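Local coordinates for Iron(3+)-hydroxamate-binding protein FhuD (Bacillus subtilis subsp. subtilis, PDB 3G9Q), which binds iron(3+)-hydroxamate complexes such as ferrichrome and hands them to the membrane permease of an ABC transporter for iron import, at residues L200-L203 and P204-A207; S229-K232 and N233-A236; L183-E186 and K187-Q191; Y243-P247 and I248-F252; F43-P46 and Y47-G50. One frame throughout, in Å; residues are numbered along the deposited sequence.

Contact 1. Residues L200-L203 and P204-A207; sequences LEKL and PDFA
Lys202 and Asp205 cross obliquely on the outside of a single short helical turn, residues 203-206, which follows edge strand 195-198 of the five-stranded mixed sheet. The lysine methylene CG brushes the carboxylate, 3.8 Å from OD1 of Asp205. Their charges stay apart, because the lysine chain bends at its third and fourth torsions and carries NZ off to Ser199 OG, a hydrogen-bond partner just before the turn. Both side chains have CG beside the backbone N, and in Asp205 this setting (chi1 -57°) turns the carboxylate so that OD1 comes to the lysine CG.

Leu203 points to the other side, into the protein. Its CB sits against the ring of Pro204, 3.3 Å from CD, while the rest of the side chain reaches Ile198 and the helix 229-232, where it meets Ile230 and Trp231. Phe206 turns a ring edge to Lys202 O, which lies near the ring plane, 3.5 Å from CD2. The turn itself is held by main-chain bonds. Leu203 O takes two of them: one from Phe206 N at 3.0 Å, coming from above the carbonyl plane, and one from Ala207 N at 2.9 Å, nearly linear at the hydrogen (172°).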
loop_
_atom_site.group_PDB
_atom_site.type_symbol
_atom_site.label_atom_id
_atom_site.label_comp_id
_atom_site.label_asym_id
_atom_site.label_seq_id
_atom_site.Cartn_x
_atom_site.Cartn_y
_atom_site.Cartn_z
ATOM N N LEU A 200 4.972 -16.742 -18.674
ATOM C CA LEU A 200 5.381 -17.771 -17.717
ATOM C C LEU A 200 6.729 -18.376 -18.080
ATOM O O LEU A 200 7.357 -19.060 -17.268
ATOM C CB LEU A 200 4.340 -18.889 -17.668
ATOM C CG LEU A 200 4.579 -19.989 -16.640
ATOM C CD1 LEU A 200 4.636 -19.382 -15.253
ATOM C CD2 LEU A 200 3.469 -21.016 -16.719
ATOM N N GLU A 201 7.165 -18.126 -19.309
ATOM C CA GLU A 201 8.434 -18.648 -19.799
ATOM C C GLU A 201 9.633 -17.858 -19.295
ATOM O O GLU A 201 10.686 -18.426 -19.002
ATOM C CB GLU A 201 8.444 -18.649 -21.335
ATOM C CG GLU A 201 7.883 -19.927 -21.968
ATOM C CD GLU A 201 6.365 -20.030 -21.887
ATOM O OE1 GLU A 201 5.835 -21.160 -22.061
ATOM O OE2 GLU A 201 5.709 -18.980 -21.667
ATOM N N LYS A 202 9.465 -16.545 -19.205
ATOM C CA LYS A 202 10.537 -15.670 -18.764
ATOM C C LYS A 202 10.617 -15.510 -17.249
ATOM O O LYS A 202 11.389 -14.696 -16.735
ATOM C CB LYS A 202 10.382 -14.305 -19.427
ATOM C CG LYS A 202 10.957 -14.255 -20.822
ATOM C CD LYS A 202 10.765 -12.884 -21.446
ATOM C CE LYS A 202 9.336 -12.696 -21.953
ATOM N NZ LYS A 202 9.027 -13.648 -23.077
ATOM N N LEU A 203 9.819 -16.304 -16.541
ATOM C CA LEU A 203 9.788 -16.267 -15.091
ATOM C C LEU A 203 11.169 -16.554 -14.487
ATOM O O LEU A 203 11.647 -15.800 -13.644
ATOM C CB LEU A 203 8.751 -17.261 -14.571
ATOM C CG LEU A 203 8.108 -16.903 -13.235
ATOM C CD1 LEU A 203 7.412 -15.564 -13.371
ATOM C CD2 LEU A 203 7.115 -17.978 -12.827
ATOM N N PRO A 204 11.834 -17.640 -14.910
ATOM C CA PRO A 204 13.158 -17.942 -14.358
ATOM C C PRO A 204 14.180 -16.851 -14.654
ATOM O O PRO A 204 15.257 -16.835 -14.071
ATOM C CB PRO A 204 13.537 -19.248 -15.050
ATOM C CG PRO A 204 12.214 -19.883 -15.317
ATOM C CD PRO A 204 11.392 -18.723 -15.798
ATOM N N ASP A 205 13.846 -15.944 -15.564
ATOM C CA ASP A 205 14.761 -14.875 -15.924
ATOM C C ASP A 205 14.654 -13.683 -14.987
ATOM O O ASP A 205 15.570 -12.862 -14.898
ATOM C CB ASP A 205 14.506 -14.432 -17.365
ATOM C CG ASP A 205 14.635 -15.573 -18.357
ATOM O OD1 ASP A 205 14.317 -15.362 -19.553
ATOM O OD2 ASP A 205 15.055 -16.680 -17.941
ATOM N N PHE A 206 13.534 -13.584 -14.285
ATOM C CA PHE A 206 13.308 -12.483 -13.354
ATOM C C PHE A 206 13.429 -12.926 -11.908
ATOM O O PHE A 206 13.995 -12.217 -11.083
ATOM C CB PHE A 206 11.912 -11.914 -13.562
ATOM C CG PHE A 206 11.816 -10.950 -14.692
ATOM C CD1 PHE A 206 12.246 -9.630 -14.528
ATOM C CD2 PHE A 206 11.264 -11.342 -15.911
ATOM C CE1 PHE A 206 12.121 -8.703 -15.555
ATOM C CE2 PHE A 206 11.134 -10.426 -16.951
ATOM C CZ PHE A 206 11.565 -9.094 -16.771
ATOM N N ALA A 207 12.873 -14.102 -11.622
ATOM C CA ALA A 207 12.857 -14.687 -10.290
ATOM C C ALA A 207 14.137 -14.513 -9.492
ATOM O O ALA A 207 15.228 -14.900 -9.924
ATOM C CB ALA A 207 12.510 -16.153 -10.388
#

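Contact 2. Residues S229-K232 and N233-A236; sequences SIWK and NLNA
Trp231 and Leu234 meet nearly at right angles, three residues apart, where the short helix 229-232 gives way to a turn. The tryptophan has CG anti to its backbone N (chi1 161°), which swings the indole beside the carbonyl carbon and on toward the side from which Leu234 comes. Leucine puts a single branch there: CD1 is 3.5 Å from CE3 and 3.8 Å from CZ3 of Trp231, against the six-membered ring at an oblique slant. Leu234 itself has CG anti to its own carbonyl carbon (chi1 -70°), which lays CG back over the helix end, 3.5 Å from Ile230 O; the second torsion (177°) then carries CD1 on to the indole.

The backbone fixes this pairing. Leu234 N donates to Trp231 O at 3.1 Å, reaching it from above the carbonyl plane. One step earlier, Asn233 N makes a weak bond to Ser229 O, and CB of Asn233 lies close to the same carbonyl oxygen. Lys232 runs outward.

On its inner side Trp231 packs on Ile211, Ala213 and Val242 of the mixed sheet, and it meets the ring of Phe226. Leu234 is the N-cap residue of helix 235-238, and the whole is a tight link between two short helices, with Trp231 turned in to the sheet, Ile230 and Leu234 packed on the turn at 203-206, and the polar residues at the surface.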
loop_
_atom_site.group_PDB
_atom_site.type_symbol
_atom_site.label_atom_id
_atom_site.label_comp_id
_atom_site.label_asym_id
_atom_site.label_seq_id
_atom_site.Cartn_x
_atom_site.Cartn_y
_atom_site.Cartn_z
ATOM N N SER A 229 4.787 -26.124 -13.629
ATOM C CA SER A 229 5.996 -26.833 -13.259
ATOM C C SER A 229 7.187 -25.891 -13.250
ATOM O O SER A 229 8.169 -26.127 -12.550
ATOM C CB SER A 229 6.237 -27.976 -14.249
ATOM O OG SER A 229 6.259 -27.499 -15.589
ATOM N N ILE A 230 7.083 -24.819 -14.030
ATOM C CA ILE A 230 8.154 -23.839 -14.138
ATOM C C ILE A 230 8.272 -22.946 -12.889
ATOM O O ILE A 230 9.368 -22.495 -12.539
ATOM C CB ILE A 230 7.979 -22.987 -15.432
ATOM C CG1 ILE A 230 7.695 -21.530 -15.090
ATOM C CG2 ILE A 230 6.878 -23.577 -16.306
ATOM C CD1 ILE A 230 8.938 -20.689 -14.855
ATOM N N TRP A 231 7.150 -22.699 -12.215
ATOM C CA TRP A 231 7.156 -21.891 -10.999
ATOM C C TRP A 231 7.618 -22.734 -9.825
ATOM O O TRP A 231 8.424 -22.286 -9.014
ATOM C CB TRP A 231 5.758 -21.339 -10.703
ATOM C CG TRP A 231 5.589 -20.891 -9.279
ATOM C CD1 TRP A 231 5.153 -21.645 -8.227
ATOM C CD2 TRP A 231 5.918 -19.606 -8.739
ATOM N NE1 TRP A 231 5.191 -20.911 -7.066
ATOM C CE2 TRP A 231 5.657 -19.657 -7.351
ATOM C CE3 TRP A 231 6.409 -18.414 -9.294
ATOM C CZ2 TRP A 231 5.873 -18.561 -6.510
ATOM C CZ3 TRP A 231 6.624 -17.323 -8.454
ATOM C CH2 TRP A 231 6.355 -17.408 -7.079
ATOM N N LYS A 232 7.100 -23.953 -9.731
ATOM C CA LYS A 232 7.468 -24.838 -8.642
ATOM C C LYS A 232 8.957 -25.153 -8.681
ATOM O O LYS A 232 9.586 -25.399 -7.655
ATOM C CB LYS A 232 6.635 -26.120 -8.715
ATOM C CG LYS A 232 5.147 -25.855 -8.484
ATOM C CD LYS A 232 4.337 -27.119 -8.163
ATOM C CE LYS A 232 4.034 -27.943 -9.405
ATOM N NZ LYS A 232 3.223 -29.146 -9.071
ATOM N N ASN A 233 9.520 -25.112 -9.875
ATOM C CA ASN A 233 10.924 -25.405 -10.065
ATOM C C ASN A 233 11.875 -24.231 -9.784
ATOM O O ASN A 233 13.093 -24.424 -9.689
ATOM C CB ASN A 233 11.121 -25.913 -11.483
ATOM C CG ASN A 233 12.556 -26.190 -11.799
ATOM O OD1 ASN A 233 13.261 -26.850 -11.029
ATOM N ND2 ASN A 233 13.007 -25.700 -12.943
ATOM N N LEU A 234 11.325 -23.022 -9.659
ATOM C CA LEU A 234 12.139 -21.847 -9.373
ATOM C C LEU A 234 12.895 -22.090 -8.082
ATOM O O LEU A 234 12.352 -22.660 -7.130
ATOM C CB LEU A 234 11.278 -20.589 -9.214
ATOM C CG LEU A 234 10.604 -20.019 -10.460
ATOM C CD1 LEU A 234 9.754 -18.819 -10.082
ATOM C CD2 LEU A 234 11.657 -19.634 -11.468
ATOM N N ASN A 235 14.147 -21.650 -8.058
ATOM C CA ASN A 235 15.003 -21.815 -6.896
ATOM C C ASN A 235 14.384 -21.225 -5.623
ATOM O O ASN A 235 14.437 -21.841 -4.560
ATOM C CB ASN A 235 16.387 -21.205 -7.187
ATOM C CG ASN A 235 16.315 -19.974 -8.101
ATOM O OD1 ASN A 235 15.785 -20.042 -9.224
ATOM N ND2 ASN A 235 16.854 -18.842 -7.624
ATOM N N ALA A 236 13.771 -20.051 -5.738
ATOM C CA ALA A 236 13.149 -19.399 -4.586
ATOM C C ALA A 236 12.129 -20.299 -3.900
ATOM O O ALA A 236 12.114 -20.415 -2.678
ATOM C CB ALA A 236 12.476 -18.103 -5.028
#

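Contact 3. Residues L183-E186 and K187-Q191; sequences LTKE and KAIDQ
Lys185 O is held by two main-chain donors, Asp190 N at 2.8 Å and, more weakly, Ile189 N at 3.1 Å. The first reaches five residues along the chain and comes nearly head-on to the carbonyl, so the last part of helix 182-189 widens into a pi-type turn. Before that the winding is ordinary, with Lys187 N bonded to Leu183 O and Ala188 N to Thr184 O.

Lys185 and Asp190 also join through their side chains. Lys185 NZ forms a salt bridge with Asp190 OD1 at 2.7 Å, using the syn lone pair of that oxygen. Lysine leaves with CG anti to its backbone N (chi1 -177°), runs extended, and then folds at its last torsion (-68°) to bring NZ to the oxygen edge of the carboxylate. Its CG also passes close to OD1, so that oxygen is touched by the lysine's CG as well as by its ammonium end.

Lys187 has CG anti to its carbonyl carbon (chi1 -62°), which lays CG 3.3 Å from Leu183 O; the chain then bends at the second torsion. Farther out it runs beside Glu186 in the same direction, with opposite charges near each other but not touching. Its aliphatic part packs on Phe206 and Thr196. A glycine in its place would probably uncover that flank of the phenylalanine ring and leave Glu186 without a neighbouring positive charge.

On the inward side the Thr184 hydroxyl shares a hydrogen bond with Thr181 OG1, while its methyl CG2 stands 4.2 Å from CB of Ala188.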
loop_
_atom_site.group_PDB
_atom_site.type_symbol
_atom_site.label_atom_id
_atom_site.label_comp_id
_atom_site.label_asym_id
_atom_site.label_seq_id
_atom_site.Cartn_x
_atom_site.Cartn_y
_atom_site.Cartn_z
ATOM N N LEU A 183 17.735 -7.934 -14.640
ATOM C CA LEU A 183 16.616 -7.838 -15.550
ATOM C C LEU A 183 15.418 -7.153 -14.910
ATOM O O LEU A 183 14.658 -6.463 -15.590
ATOM C CB LEU A 183 16.218 -9.229 -16.015
ATOM C CG LEU A 183 15.423 -9.287 -17.311
ATOM C CD1 LEU A 183 16.276 -8.758 -18.448
ATOM C CD2 LEU A 183 15.021 -10.713 -17.572
ATOM N N THR A 184 15.233 -7.333 -13.607
ATOM C CA THR A 184 14.098 -6.692 -12.962
ATOM C C THR A 184 14.350 -5.193 -12.836
ATOM O O THR A 184 13.449 -4.398 -13.062
ATOM C CB THR A 184 13.796 -7.288 -11.569
ATOM O OG1 THR A 184 13.530 -8.692 -11.684
ATOM C CG2 THR A 184 12.565 -6.617 -10.975
ATOM N N LYS A 185 15.571 -4.805 -12.485
ATOM C CA LYS A 185 15.909 -3.387 -12.377
ATOM C C LYS A 185 15.803 -2.774 -13.771
ATOM O O LYS A 185 15.202 -1.714 -13.961
ATOM C CB LYS A 185 17.337 -3.222 -11.857
ATOM C CG LYS A 185 17.787 -1.794 -11.628
ATOM C CD LYS A 185 19.151 -1.808 -10.954
ATOM C CE LYS A 185 19.524 -0.476 -10.299
ATOM N NZ LYS A 185 19.761 0.665 -11.245
ATOM N N GLU A 186 16.387 -3.469 -14.743
ATOM C CA GLU A 186 16.382 -3.044 -16.136
ATOM C C GLU A 186 14.973 -2.857 -16.689
ATOM O O GLU A 186 14.725 -1.922 -17.438
ATOM C CB GLU A 186 17.123 -4.078 -16.996
ATOM C CG GLU A 186 17.287 -3.709 -18.481
ATOM C CD GLU A 186 17.940 -4.830 -19.299
ATOM O OE1 GLU A 186 19.000 -5.340 -18.865
ATOM O OE2 GLU A 186 17.403 -5.201 -20.375
ATOM N N LYS A 187 14.046 -3.727 -16.310
ATOM C CA LYS A 187 12.706 -3.626 -16.848
ATOM C C LYS A 187 11.658 -2.959 -15.981
ATOM O O LYS A 187 10.966 -2.048 -16.431
ATOM C CB LYS A 187 12.214 -5.013 -17.259
ATOM C CG LYS A 187 13.042 -5.674 -18.362
ATOM C CD LYS A 187 13.102 -4.821 -19.621
ATOM C CE LYS A 187 13.579 -5.632 -20.815
ATOM N NZ LYS A 187 12.601 -6.693 -21.191
ATOM N N ALA A 188 11.535 -3.404 -14.740
ATOM C CA ALA A 188 10.525 -2.844 -13.858
ATOM C C ALA A 188 10.951 -1.589 -13.101
ATOM O O ALA A 188 10.130 -0.983 -12.422
ATOM C CB ALA A 188 10.054 -3.904 -12.881
ATOM N N ILE A 189 12.213 -1.186 -13.205
ATOM C CA ILE A 189 12.642 0.016 -12.502
ATOM C C ILE A 189 13.203 1.092 -13.423
ATOM O O ILE A 189 12.493 2.022 -13.806
ATOM C CB ILE A 189 13.689 -0.294 -11.403
ATOM C CG1 ILE A 189 13.070 -1.170 -10.316
ATOM C CG2 ILE A 189 14.165 0.994 -10.755
ATOM C CD1 ILE A 189 14.075 -1.881 -9.410
ATOM N N ASP A 190 14.475 0.958 -13.783
ATOM C CA ASP A 190 15.175 1.918 -14.650
ATOM C C ASP A 190 14.557 2.146 -16.031
ATOM O O ASP A 190 15.173 2.781 -16.885
ATOM C CB ASP A 190 16.618 1.451 -14.850
ATOM C CG ASP A 190 17.326 1.186 -13.545
ATOM O OD1 ASP A 190 18.381 0.503 -13.573
ATOM O OD2 ASP A 190 16.826 1.672 -12.501
ATOM N N GLN A 191 13.347 1.651 -16.251
ATOM C CA GLN A 191 12.750 1.812 -17.557
ATOM C C GLN A 191 11.240 1.986 -17.571
ATOM O O GLN A 191 10.745 3.105 -17.683
ATOM C CB GLN A 191 13.151 0.621 -18.423
ATOM C CG GLN A 191 12.696 0.663 -19.856
ATOM C CD GLN A 191 13.142 -0.569 -20.615
ATOM O OE1 GLN A 191 14.333 -0.886 -20.666
ATOM N NE2 GLN A 191 12.185 -1.275 -21.206
#

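Contact 4. Residues Y243-P247 and I248-F252; sequences YKMDP and IGFYF
The backbone rounds a five-residue turn at Asp246, whose O accepts from Phe250 N at 3.2 Å almost in line with the carbonyl (C=O...N 167°), and more weakly from Gly249 N. The Asp246 carboxylate comes round to the amide of Gly249: OD2 lies 3.4 Å from Gly249 N, a weak bond, with CB of Ile248 beside it at 3.9 Å.

Selenomethionine Met245 packs across the Phe250 ring. Its CG stands over one face, 3.7 Å from CD2 of Phe250, and the chain, bent at its third torsion (-94°), carries CE across the same face, 4.0 Å from the ring centroid. SE lies 4.5 Å from the centroid, a Met-aromatic contact. The edge of this ring serves another neighbour, with CD2 of Phe250 3.5 Å from Asp246 O in the ring plane.

This is where the chain runs out of edge strand 242-244 of the mixed sheet and heads for helix 255-270. Met245 still pairs by backbone bonds with Ala213 of the adjoining strand, and Phe250 touches Gln261 of the helix. Pro247 packs on Pro215, and Asp246 comes up against Pro46 in the other lobe. Tyr251 has CG anti to its backbone N, which places the ring so that its edge lies near the Pro247 carbonyl, CD2 to O 3.8 Å.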
loop_
_atom_site.group_PDB
_atom_site.type_symbol
_atom_site.label_atom_id
_atom_site.label_comp_id
_atom_site.label_asym_id
_atom_site.label_seq_id
_atom_site.Cartn_x
_atom_site.Cartn_y
_atom_site.Cartn_z
ATOM N N TYR A 243 6.782 -16.036 -0.198
ATOM C CA TYR A 243 5.802 -15.661 0.801
ATOM C C TYR A 243 4.522 -15.152 0.156
ATOM O O TYR A 243 4.561 -14.327 -0.749
ATOM C CB TYR A 243 6.424 -14.600 1.690
ATOM C CG TYR A 243 7.870 -14.918 1.994
ATOM C CD1 TYR A 243 8.217 -16.032 2.768
ATOM C CD2 TYR A 243 8.890 -14.130 1.481
ATOM C CE1 TYR A 243 9.542 -16.349 3.024
ATOM C CE2 TYR A 243 10.212 -14.430 1.725
ATOM C CZ TYR A 243 10.539 -15.536 2.499
ATOM O OH TYR A 243 11.867 -15.781 2.770
ATOM N N LYS A 244 3.395 -15.669 0.637
ATOM C CA LYS A 244 2.065 -15.326 0.152
ATOM C C LYS A 244 1.738 -13.881 0.469
ATOM O O LYS A 244 1.633 -13.492 1.635
ATOM C CB LYS A 244 1.023 -16.240 0.801
ATOM C CG LYS A 244 0.977 -17.678 0.269
ATOM C CD LYS A 244 0.040 -17.800 -0.927
ATOM C CE LYS A 244 -1.422 -17.538 -0.542
ATOM N NZ LYS A 244 -2.327 -17.440 -1.740
HETATM N N MSE A 245 1.569 -13.093 -0.586
HETATM C CA MSE A 245 1.265 -11.682 -0.454
HETATM C C MSE A 245 -0.232 -11.458 -0.594
HETATM O O MSE A 245 -0.841 -11.899 -1.558
HETATM C CB MSE A 245 2.033 -10.909 -1.526
HETATM C CG MSE A 245 1.810 -9.411 -1.497
HETATM SE SE MSE A 245 2.857 -8.462 -2.840
HETATM C CE MSE A 245 4.399 -7.998 -1.759
ATOM N N ASP A 246 -0.830 -10.786 0.379
ATOM C CA ASP A 246 -2.260 -10.523 0.332
ATOM C C ASP A 246 -2.538 -9.281 -0.514
ATOM O O ASP A 246 -2.137 -8.164 -0.166
ATOM C CB ASP A 246 -2.808 -10.351 1.751
ATOM C CG ASP A 246 -4.313 -10.206 1.779
ATOM O OD1 ASP A 246 -4.997 -11.007 1.106
ATOM O OD2 ASP A 246 -4.815 -9.304 2.482
ATOM N N PRO A 247 -3.252 -9.467 -1.635
ATOM C CA PRO A 247 -3.593 -8.385 -2.558
ATOM C C PRO A 247 -4.320 -7.172 -1.963
ATOM O O PRO A 247 -4.106 -6.046 -2.412
ATOM C CB PRO A 247 -4.396 -9.108 -3.644
ATOM C CG PRO A 247 -5.037 -10.228 -2.913
ATOM C CD PRO A 247 -3.954 -10.713 -1.996
ATOM N N ILE A 248 -5.158 -7.397 -0.955
ATOM C CA ILE A 248 -5.902 -6.319 -0.308
ATOM C C ILE A 248 -5.035 -5.515 0.659
ATOM O O ILE A 248 -5.185 -4.302 0.800
ATOM C CB ILE A 248 -7.096 -6.873 0.474
ATOM C CG1 ILE A 248 -7.874 -7.844 -0.422
ATOM C CG2 ILE A 248 -7.968 -5.704 0.981
ATOM C CD1 ILE A 248 -8.918 -8.687 0.304
ATOM N N GLY A 249 -4.122 -6.205 1.324
ATOM C CA GLY A 249 -3.257 -5.536 2.266
ATOM C C GLY A 249 -2.279 -4.600 1.590
ATOM O O GLY A 249 -2.033 -3.503 2.092
ATOM N N PHE A 250 -1.730 -5.025 0.456
ATOM C CA PHE A 250 -0.756 -4.221 -0.282
ATOM C C PHE A 250 -1.355 -3.273 -1.322
ATOM O O PHE A 250 -0.648 -2.678 -2.144
ATOM C CB PHE A 250 0.265 -5.143 -0.933
ATOM C CG PHE A 250 1.234 -5.726 0.040
ATOM C CD1 PHE A 250 2.519 -5.206 0.151
ATOM C CD2 PHE A 250 0.847 -6.776 0.874
ATOM C CE1 PHE A 250 3.412 -5.724 1.086
ATOM C CE2 PHE A 250 1.719 -7.310 1.816
ATOM C CZ PHE A 250 3.009 -6.788 1.928
ATOM N N TYR A 251 -2.673 -3.144 -1.241
ATOM C CA TYR A 251 -3.471 -2.294 -2.096
ATOM C C TYR A 251 -3.240 -0.834 -1.724
ATOM O O TYR A 251 -3.216 0.026 -2.595
ATOM C CB TYR A 251 -4.938 -2.648 -1.890
ATOM C CG TYR A 251 -5.834 -2.294 -3.041
ATOM C CD1 TYR A 251 -6.152 -0.961 -3.331
ATOM C CD2 TYR A 251 -6.366 -3.298 -3.854
ATOM C CE1 TYR A 251 -6.984 -0.641 -4.406
ATOM C CE2 TYR A 251 -7.189 -2.993 -4.925
ATOM C CZ TYR A 251 -7.496 -1.670 -5.196
ATOM O OH TYR A 251 -8.314 -1.400 -6.263
ATOM N N PHE A 252 -3.070 -0.554 -0.432
ATOM C CA PHE A 252 -2.853 0.822 0.022
ATOM C C PHE A 252 -1.421 1.091 0.460
ATOM O O PHE A 252 -0.643 0.164 0.663
ATOM C CB PHE A 252 -3.775 1.172 1.197
ATOM C CG PHE A 252 -5.180 0.658 1.050
ATOM C CD1 PHE A 252 -5.514 -0.609 1.508
ATOM C CD2 PHE A 252 -6.170 1.439 0.446
ATOM C CE1 PHE A 252 -6.811 -1.091 1.370
ATOM C CE2 PHE A 252 -7.473 0.960 0.303
ATOM C CZ PHE A 252 -7.794 -0.303 0.764
#

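Contact 5. Residues F43-P46 and Y47-G50; sequences FKNP and YYKG
Tyr47 N points straight at Asn45 OD1, a weak bond of 3.2 Å at 176°, closing an Asx turn. Tyr47 lies with CD1 obliquely near the same oxygen, and its ring goes on to Gln261 and Phe264 of helix 255-270.

Next, Tyr48 N bonds to Asn45 O at 2.9 Å from above the carbonyl plane. Its ring swings back under the asparagine. Asn45 ND2 sits 3.4 Å above the ring plane, over its centre, the amide inclined 65° to it; Asn45 CB is 3.5 Å from CD1 of Tyr48. That amide nitrogen also donates to Ser257 OG, and the tyrosine hydroxyl bonds Gly26 N. A valine in place of Tyr48 would probably leave Asn45 ND2 without its aromatic bed and Gly26 N without its oxygen partner.

Lys49 has CG in the crowded position (chi1 65°), and the bent chain returns over the earlier carbonyls, CD 3.3 Å from Phe43 O and NZ weakly bonded to it. Finally, Gly50 CA makes a CA-H...O contact with Pro46 O at 3.6 Å.

Asparagine, proline and two tyrosines thus form a type I beta turn with an Asx turn on its first residue, in the loop by which the N-terminal lobe meets helix 255-270.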
loop_
_atom_site.group_PDB
_atom_site.type_symbol
_atom_site.label_atom_id
_atom_site.label_comp_id
_atom_site.label_asym_id
_atom_site.label_seq_id
_atom_site.Cartn_x
_atom_site.Cartn_y
_atom_site.Cartn_z
ATOM N N PHE A 43 -13.173 -1.537 5.045
ATOM C CA PHE A 43 -13.685 -2.617 5.878
ATOM C C PHE A 43 -13.265 -3.985 5.359
ATOM O O PHE A 43 -13.859 -5.000 5.718
ATOM C CB PHE A 43 -15.209 -2.533 5.956
ATOM C CG PHE A 43 -15.701 -1.218 6.458
ATOM C CD1 PHE A 43 -15.637 -0.087 5.653
ATOM C CD2 PHE A 43 -16.164 -1.092 7.758
ATOM C CE1 PHE A 43 -16.024 1.147 6.138
ATOM C CE2 PHE A 43 -16.553 0.140 8.255
ATOM C CZ PHE A 43 -16.483 1.262 7.447
ATOM N N LYS A 44 -12.246 -4.016 4.506
ATOM C CA LYS A 44 -11.754 -5.283 3.980
ATOM C C LYS A 44 -10.254 -5.411 4.169
ATOM O O LYS A 44 -9.716 -6.520 4.207
ATOM C CB LYS A 44 -12.097 -5.433 2.498
ATOM C CG LYS A 44 -13.535 -5.831 2.221
ATOM C CD LYS A 44 -13.683 -6.270 0.772
ATOM C CE LYS A 44 -15.117 -6.659 0.458
ATOM N NZ LYS A 44 -16.056 -5.522 0.729
ATOM N N ASN A 45 -9.586 -4.266 4.297
ATOM C CA ASN A 45 -8.137 -4.231 4.483
ATOM C C ASN A 45 -7.769 -4.880 5.819
ATOM O O ASN A 45 -8.260 -4.483 6.860
ATOM C CB ASN A 45 -7.654 -2.790 4.440
ATOM C CG ASN A 45 -6.152 -2.684 4.477
ATOM O OD1 ASN A 45 -5.438 -3.687 4.426
ATOM N ND2 ASN A 45 -5.658 -1.458 4.559
ATOM N N PRO A 46 -6.901 -5.896 5.802
ATOM C CA PRO A 46 -6.525 -6.552 7.051
ATOM C C PRO A 46 -5.825 -5.634 8.033
ATOM O O PRO A 46 -5.791 -5.911 9.232
ATOM C CB PRO A 46 -5.626 -7.688 6.585
ATOM C CG PRO A 46 -4.987 -7.114 5.355
ATOM C CD PRO A 46 -6.175 -6.486 4.670
ATOM N N TYR A 47 -5.268 -4.535 7.550
ATOM C CA TYR A 47 -4.587 -3.646 8.474
ATOM C C TYR A 47 -5.568 -2.653 9.115
ATOM O O TYR A 47 -5.229 -1.940 10.067
ATOM C CB TYR A 47 -3.423 -2.934 7.759
ATOM C CG TYR A 47 -2.374 -3.885 7.217
ATOM C CD1 TYR A 47 -1.896 -3.757 5.910
ATOM C CD2 TYR A 47 -1.886 -4.945 7.997
ATOM C CE1 TYR A 47 -0.968 -4.655 5.386
ATOM C CE2 TYR A 47 -0.955 -5.855 7.481
ATOM C CZ TYR A 47 -0.505 -5.702 6.169
ATOM O OH TYR A 47 0.390 -6.607 5.625
ATOM N N TYR A 48 -6.796 -2.636 8.603
ATOM C CA TYR A 48 -7.842 -1.748 9.118
ATOM C C TYR A 48 -8.814 -2.513 10.022
ATOM O O TYR A 48 -8.646 -2.543 11.243
ATOM C CB TYR A 48 -8.638 -1.113 7.964
ATOM C CG TYR A 48 -7.923 -0.057 7.131
ATOM C CD1 TYR A 48 -8.453 0.340 5.899
ATOM C CD2 TYR A 48 -6.751 0.569 7.574
ATOM C CE1 TYR A 48 -7.852 1.323 5.126
ATOM C CE2 TYR A 48 -6.133 1.569 6.793
ATOM C CZ TYR A 48 -6.700 1.937 5.571
ATOM O OH TYR A 48 -6.153 2.932 4.794
ATOM N N LYS A 49 -9.830 -3.127 9.411
ATOM C CA LYS A 49 -10.839 -3.895 10.149
ATOM C C LYS A 49 -10.155 -4.695 11.251
ATOM O O LYS A 49 -10.763 -5.020 12.275
ATOM C CB LYS A 49 -11.611 -4.829 9.195
ATOM C CG LYS A 49 -10.781 -5.937 8.537
ATOM C CD LYS A 49 -11.583 -6.708 7.481
ATOM C CE LYS A 49 -12.729 -7.540 8.073
ATOM N NZ LYS A 49 -13.810 -6.739 8.723
ATOM N N GLY A 50 -8.877 -4.990 11.019
ATOM C CA GLY A 50 -8.075 -5.726 11.975
ATOM C C GLY A 50 -8.254 -5.208 13.391
ATOM O O GLY A 50 -8.080 -5.958 14.349
#

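How the contacts relate
Along the chain the order is contact 5, 3, 1, 2, 4. Contacts 1, 2 and 3 cluster round the mixed sheet: contact 1 touches both others, with centres about 9 Å from contact 2 and about 14 Å from contact 3, whereas 2 and 3 are about 22 Å apart, centre to centre, and do not touch. Contact 4 leaves edge strand 242-244 of that sheet; contact 5 lies in the loop after strand 35-37, the edge of the parallel sheet. These two touch, centres about 12 Å apart, where the lobes meet; contact 5 lies about 33 Å from contact 1, centre to centre. Such proteins generally take their siderophore between two lobes.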